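Local coordinates for protein ferredoxin (Mycobacterium smegmatis, PDB 2V2K) that carries a [3Fe-4S] and a [4Fe-4S] cluster as a seven-iron ferredoxin and transfers electrons in metabolic reactions, at residues Glu27-His35 / Pro94-Gln103. Sequence-based numbering, arbitrary orientation.
Sequences EGARMLYIH and PQAIKDLPPQ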
ATOM      1  N   GLU A  27      -3.928   4.297  -4.266  1.00 21.20           N
ATOM      2  CA  GLU A  27      -2.943   4.199  -5.348  1.00 22.25           C
ATOM      3  C   GLU A  27      -2.022   5.422  -5.470  1.00 22.15           C
ATOM      4  O   GLU A  27      -2.500   6.547  -5.596  1.00 21.95           O
ATOM      5  CB  GLU A  27      -3.644   3.991  -6.686  1.00 22.67           C
ATOM      6  CG  GLU A  27      -2.685   3.615  -7.808  1.00 24.61           C
ATOM      7  CD  GLU A  27      -3.367   3.356  -9.123  1.00 27.62           C
ATOM      8  OE1 GLU A  27      -4.620   3.349  -9.163  1.00 30.08           O
ATOM      9  OE2 GLU A  27      -2.650   3.178 -10.143  1.00 32.33           O
ATOM     10  N   GLY A  28      -0.717   5.169  -5.464  1.00 22.16           N
ATOM     11  CA  GLY A  28       0.303   6.180  -5.781  1.00 22.46           C
ATOM     12  C   GLY A  28       0.835   5.955  -7.198  1.00 22.16           C
ATOM     13  O   GLY A  28       0.375   5.068  -7.913  1.00 21.74           O
ATOM     14  N   ALA A  29       1.809   6.765  -7.596  1.00 22.31           N
ATOM     15  CA  ALA A  29       2.507   6.594  -8.862  1.00 22.44           C
ATOM     16  C   ALA A  29       3.295   5.287  -8.950  1.00 22.23           C
ATOM     17  O   ALA A  29       3.347   4.675 -10.021  1.00 22.89           O
ATOM     18  CB  ALA A  29       3.447   7.779  -9.093  1.00 22.21           C
ATOM     19  N   ARG A  30       3.930   4.872  -7.845  1.00 21.06           N
ATOM     20  CA  ARG A  30       4.834   3.719  -7.824  1.00 21.55           C
ATOM     21  C   ARG A  30       4.249   2.413  -7.281  1.00 21.07           C
ATOM     22  O   ARG A  30       4.705   1.330  -7.656  1.00 21.84           O
ATOM     23  CB  ARG A  30       6.088   4.031  -6.982  1.00 21.72           C
ATOM     24  CG  ARG A  30       6.895   5.217  -7.433  1.00 21.56           C
ATOM     25  CD  ARG A  30       7.428   5.084  -8.852  1.00 21.43           C
ATOM     26  NE  ARG A  30       8.372   3.977  -9.065  1.00 20.21           N
ATOM     27  CZ  ARG A  30       9.670   3.985  -8.745  1.00 22.70           C
ATOM     28  NH1 ARG A  30      10.224   5.034  -8.142  1.00 22.40           N
ATOM     29  NH2 ARG A  30      10.431   2.927  -9.021  1.00 23.87           N
ATOM     30  N   MET A  31       3.296   2.519  -6.364  1.00 20.92           N
ATOM     31  CA  MET A  31       2.704   1.335  -5.702  1.00 21.10           C
ATOM     32  C   MET A  31       1.354   1.713  -5.080  1.00 20.96           C
ATOM     33  O   MET A  31       0.931   2.868  -5.171  1.00 20.71           O
ATOM     34  CB  MET A  31       3.658   0.734  -4.632  1.00 21.22           C
ATOM     35  CG  MET A  31       4.030   1.681  -3.510  1.00 22.52           C
ATOM     36  SD  MET A  31       5.275   1.029  -2.365  1.00 25.65           S
ATOM     37  CE  MET A  31       4.373  -0.216  -1.454  1.00 28.51           C
ATOM     38  N   LEU A  32       0.669   0.714  -4.513  1.00 20.65           N
ATOM     39  CA  LEU A  32      -0.486   0.936  -3.641  1.00 20.97           C
ATOM     40  C   LEU A  32      -0.045   0.918  -2.165  1.00 20.12           C
ATOM     41  O   LEU A  32       1.008   0.396  -1.835  1.00 20.34           O
ATOM     42  CB  LEU A  32      -1.593  -0.087  -3.888  1.00 20.63           C
ATOM     43  CG  LEU A  32      -2.539   0.360  -4.995  1.00 23.30           C
ATOM     44  CD1 LEU A  32      -1.766   0.360  -6.326  1.00 21.52           C
ATOM     45  CD2 LEU A  32      -3.788  -0.508  -5.066  1.00 23.94           C
ATOM     46  N   TYR A  33      -0.869   1.535  -1.317  1.00 19.71           N
ATOM     47  CA  TYR A  33      -0.588   1.781   0.108  1.00 19.98           C
ATOM     48  C   TYR A  33      -1.836   1.507   0.946  1.00 20.19           C
ATOM     49  O   TYR A  33      -2.944   1.956   0.588  1.00 19.42           O
ATOM     50  CB  TYR A  33      -0.145   3.234   0.321  1.00 20.40           C
ATOM     51  CG  TYR A  33       1.055   3.703  -0.508  1.00 19.66           C
ATOM     52  CD1 TYR A  33       0.904   4.170  -1.827  1.00 21.94           C
ATOM     53  CD2 TYR A  33       2.328   3.687   0.030  1.00 22.80           C
ATOM     54  CE1 TYR A  33       2.017   4.608  -2.572  1.00 21.58           C
ATOM     55  CE2 TYR A  33       3.440   4.116  -0.705  1.00 21.80           C
ATOM     56  CZ  TYR A  33       3.269   4.583  -1.997  1.00 23.24           C
ATOM     57  OH  TYR A  33       4.390   4.993  -2.693  1.00 22.76           O
ATOM     58  N   ILE A  34      -1.682   0.749   2.022  1.00 20.17           N
ATOM     59  CA  ILE A  34      -2.792   0.453   2.970  1.00 19.41           C
ATOM     60  C   ILE A  34      -2.812   1.527   4.045  1.00 19.46           C
ATOM     61  O   ILE A  34      -1.781   1.768   4.715  1.00 17.85           O
ATOM     62  CB  ILE A  34      -2.659  -0.946   3.609  1.00 18.79           C
ATOM     63  CG1 ILE A  34      -2.872  -2.017   2.525  1.00 20.04           C
ATOM     64  CG2 ILE A  34      -3.601  -1.087   4.827  1.00 18.11           C
ATOM     65  CD1 ILE A  34      -2.606  -3.466   2.938  1.00 18.66           C
ATOM     66  N   HIS A  35      -3.964   2.173   4.229  1.00 19.09           N
ATOM     67  CA  HIS A  35      -4.077   3.210   5.264  1.00 19.89           C
ATOM     68  C   HIS A  35      -4.136   2.567   6.636  1.00 20.12           C
ATOM     69  O   HIS A  35      -5.113   1.871   6.928  1.00 20.78           O
ATOM     70  CB  HIS A  35      -5.336   4.056   5.047  1.00 19.23           C
ATOM     71  CG  HIS A  35      -5.298   5.362   5.753  1.00 21.14           C
ATOM     72  ND1 HIS A  35      -4.864   5.486   7.052  1.00 23.48           N
ATOM     73  CD2 HIS A  35      -5.622   6.611   5.342  1.00 20.68           C
ATOM     74  CE1 HIS A  35      -4.905   6.757   7.407  1.00 23.07           C
ATOM     75  NE2 HIS A  35      -5.341   7.462   6.383  1.00 22.74           N
ATOM     76  N   PRO A  94       5.864   8.581  -0.748  1.00 25.73           N
ATOM     77  CA  PRO A  94       6.958   9.145   0.049  1.00 26.50           C
ATOM     78  C   PRO A  94       8.310   9.173  -0.684  1.00 26.91           C
ATOM     79  O   PRO A  94       8.559   8.351  -1.553  1.00 25.98           O
ATOM     80  CB  PRO A  94       7.039   8.227   1.282  1.00 26.24           C
ATOM     81  CG  PRO A  94       6.179   7.060   1.015  1.00 26.77           C
ATOM     82  CD  PRO A  94       5.308   7.339  -0.166  1.00 25.93           C
ATOM     83  N   GLN A  95       9.176  10.115  -0.305  1.00 28.00           N
ATOM     84  CA  GLN A  95      10.497  10.269  -0.940  1.00 29.05           C
ATOM     85  C   GLN A  95      11.237   8.939  -1.159  1.00 29.50           C
ATOM     86  O   GLN A  95      11.735   8.671  -2.262  1.00 29.41           O
ATOM     87  CB  GLN A  95      11.381  11.218  -0.135  1.00 29.37           C
ATOM     88  CG  GLN A  95      12.572  11.775  -0.918  1.00 31.52           C
ATOM     89  CD  GLN A  95      12.157  12.600  -2.139  1.00 33.63           C
ATOM     90  OE1 GLN A  95      11.370  13.546  -2.023  1.00 35.75           O
ATOM     91  NE2 GLN A  95      12.690  12.240  -3.316  1.00 34.24           N
ATOM     92  N   ALA A  96      11.284   8.122  -0.105  1.00 29.85           N
ATOM     93  CA  ALA A  96      11.966   6.823  -0.113  1.00 29.90           C
ATOM     94  C   ALA A  96      11.521   5.907  -1.254  1.00 29.45           C
ATOM     95  O   ALA A  96      12.333   5.158  -1.794  1.00 30.46           O
ATOM     96  CB  ALA A  96      11.761   6.108   1.236  1.00 29.96           C
ATOM     97  N   ILE A  97      10.240   5.956  -1.610  1.00 28.49           N
ATOM     98  CA  ILE A  97       9.697   5.157  -2.719  1.00 28.45           C
ATOM     99  C   ILE A  97       9.872   5.899  -4.071  1.00 28.15           C
ATOM    100  O   ILE A  97      10.161   5.275  -5.102  1.00 27.05           O
ATOM    101  CB  ILE A  97       8.208   4.735  -2.448  1.00 28.29           C
ATOM    102  CG1 ILE A  97       8.156   3.587  -1.439  1.00 29.95           C
ATOM    103  CG2 ILE A  97       7.507   4.234  -3.718  1.00 27.75           C
ATOM    104  CD1 ILE A  97       8.480   3.967  -0.076  1.00 34.02           C
ATOM    105  N   LYS A  98       9.705   7.221  -4.069  1.00 27.91           N
ATOM    106  CA  LYS A  98       9.926   8.019  -5.280  1.00 28.36           C
ATOM    107  C   LYS A  98      11.341   7.831  -5.815  1.00 27.86           C
ATOM    108  O   LYS A  98      11.547   7.823  -7.019  1.00 28.42           O
ATOM    109  CB  LYS A  98       9.713   9.506  -5.010  1.00 28.70           C
ATOM    110  CG  LYS A  98       8.275   9.919  -5.057  1.00 30.51           C
ATOM    111  CD  LYS A  98       8.146  11.429  -5.143  1.00 32.82           C
ATOM    112  CE  LYS A  98       8.488  12.105  -3.841  1.00 34.33           C
ATOM    113  NZ  LYS A  98       7.986  13.502  -3.856  1.00 36.83           N
ATOM    114  N   ASP A  99      12.307   7.694  -4.913  1.00 27.35           N
ATOM    115  CA  ASP A  99      13.706   7.580  -5.285  1.00 27.71           C
ATOM    116  C   ASP A  99      14.125   6.222  -5.831  1.00 27.20           C
ATOM    117  O   ASP A  99      15.175   6.127  -6.441  1.00 26.71           O
ATOM    118  CB  ASP A  99      14.591   7.910  -4.087  1.00 28.17           C
ATOM    119  CG  ASP A  99      14.554   9.388  -3.709  1.00 31.09           C
ATOM    120  OD1 ASP A  99      14.144  10.245  -4.544  1.00 34.09           O
ATOM    121  OD2 ASP A  99      14.949   9.687  -2.558  1.00 34.92           O
ATOM    122  N   LEU A 100      13.328   5.173  -5.634  1.00 26.16           N
ATOM    123  CA  LEU A 100      13.702   3.855  -6.159  1.00 26.13           C
ATOM    124  C   LEU A 100      13.876   3.863  -7.693  1.00 26.30           C
ATOM    125  O   LEU A 100      13.056   4.424  -8.392  1.00 24.98           O
ATOM    126  CB  LEU A 100      12.640   2.812  -5.789  1.00 26.29           C
ATOM    127  CG  LEU A 100      12.475   2.461  -4.316  1.00 25.38           C
ATOM    128  CD1 LEU A 100      11.267   1.560  -4.167  1.00 24.33           C
ATOM    129  CD2 LEU A 100      13.709   1.790  -3.760  1.00 27.00           C
ATOM    130  N   PRO A 101      14.937   3.211  -8.234  1.00 27.02           N
ATOM    131  CA  PRO A 101      15.002   3.146  -9.714  1.00 27.56           C
ATOM    132  C   PRO A 101      13.806   2.397 -10.319  1.00 28.13           C
ATOM    133  O   PRO A 101      13.179   1.614  -9.609  1.00 27.37           O
ATOM    134  CB  PRO A 101      16.300   2.369  -9.989  1.00 27.52           C
ATOM    135  CG  PRO A 101      17.094   2.465  -8.708  1.00 28.12           C
ATOM    136  CD  PRO A 101      16.084   2.538  -7.599  1.00 27.39           C
ATOM    137  N   PRO A 102      13.488   2.644 -11.609  1.00 28.98           N
ATOM    138  CA  PRO A 102      12.431   1.885 -12.272  1.00 30.03           C
ATOM    139  C   PRO A 102      12.628   0.379 -12.119  1.00 31.07           C
ATOM    140  O   PRO A 102      13.758  -0.109 -12.233  1.00 30.92           O
ATOM    141  CB  PRO A 102      12.583   2.261 -13.746  1.00 30.16           C
ATOM    142  CG  PRO A 102      13.277   3.578 -13.746  1.00 29.82           C
ATOM    143  CD  PRO A 102      14.118   3.626 -12.510  1.00 29.67           C
ATOM    144  N   GLN A 103      11.537  -0.346 -11.885  1.00 31.74           N
ATOM    145  CA  GLN A 103      11.572  -1.814 -11.780  1.00 32.87           C
ATOM    146  C   GLN A 103      10.618  -2.451 -12.804  1.00 32.58           C
ATOM    147  O   GLN A 103       9.727  -1.793 -13.353  1.00 32.26           O
ATOM    148  CB  GLN A 103      11.239  -2.252 -10.339  1.00 33.43           C
ATOM    149  CG  GLN A 103      11.834  -1.307  -9.284  1.00 35.51           C
ATOM    150  CD  GLN A 103      11.911  -1.883  -7.879  1.00 38.89           C
ATOM    151  OE1 GLN A 103      11.477  -3.008  -7.623  1.00 41.94           O
ATOM    152  NE2 GLN A 103      12.475  -1.103  -6.951  1.00 40.87           N
TER
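Bends at chi2 (-60°) and chi3 (-63°) curl the Arg-30 side chain over Ile-97, so that its aliphatic part slides past the isoleucine in the opposite direction, Arg-30 CB lying 3.6 Å from Ile-97 CG2, while the guanidinium arrives beyond the helical turn 95-98. There it meets the chain end-on. Arg-30 NH1 donates to Leu-100 O at 2.9 Å and Arg-30 NH2 to the same oxygen at 3.1 Å, the two nitrogens forking onto one acceptor that lies close to the guanidinium plane. NH1 is tilted modestly from the carbonyl plane, whereas NH2 stands well above it. A weak bond from Arg-30 NH2 to Pro-101 O, at 3.1 Å, adds a second carbonyl at the same edge. NE turns to Asp-10 in a salt bridge, and because Asp-10 also accepts from the backbone N of Gln-103, the loop just after Cys-8, probably a [3Fe-4S] ligand, joins the same polar network.

Ile-97 is the apolar centre of the contact. With CG2 anti to its backbone N, this methyl touches both Arg-30 CB and Tyr-33 OH, Ile-97 CG2 lying 3.4 Å from Tyr-33 OH. On the other branch, Ile-97 CG1 meets Met-31 SD at 4.0 Å, the two side chains crossing at about a right angle. Pro-94, the N-cap residue, brings its CD to 3.8 Å from CE2 of the Tyr-33 ring. The phenol oxygen itself is hydrogen-bonded to Asp-93, which also accepts from the backbone N atoms of Ala-29 and Arg-30. Tyr-67 of helix 67-73 touches Met-31, Ile-97 and Leu-100.

The C-terminal extension is thus fastened onto the turn and second strand of the 25-27/32-34 hairpin, whose Leu-32 and Ile-34 each touch a separate cluster, both modelled as [3Fe-4S], within the fold of seven-iron ferredoxins.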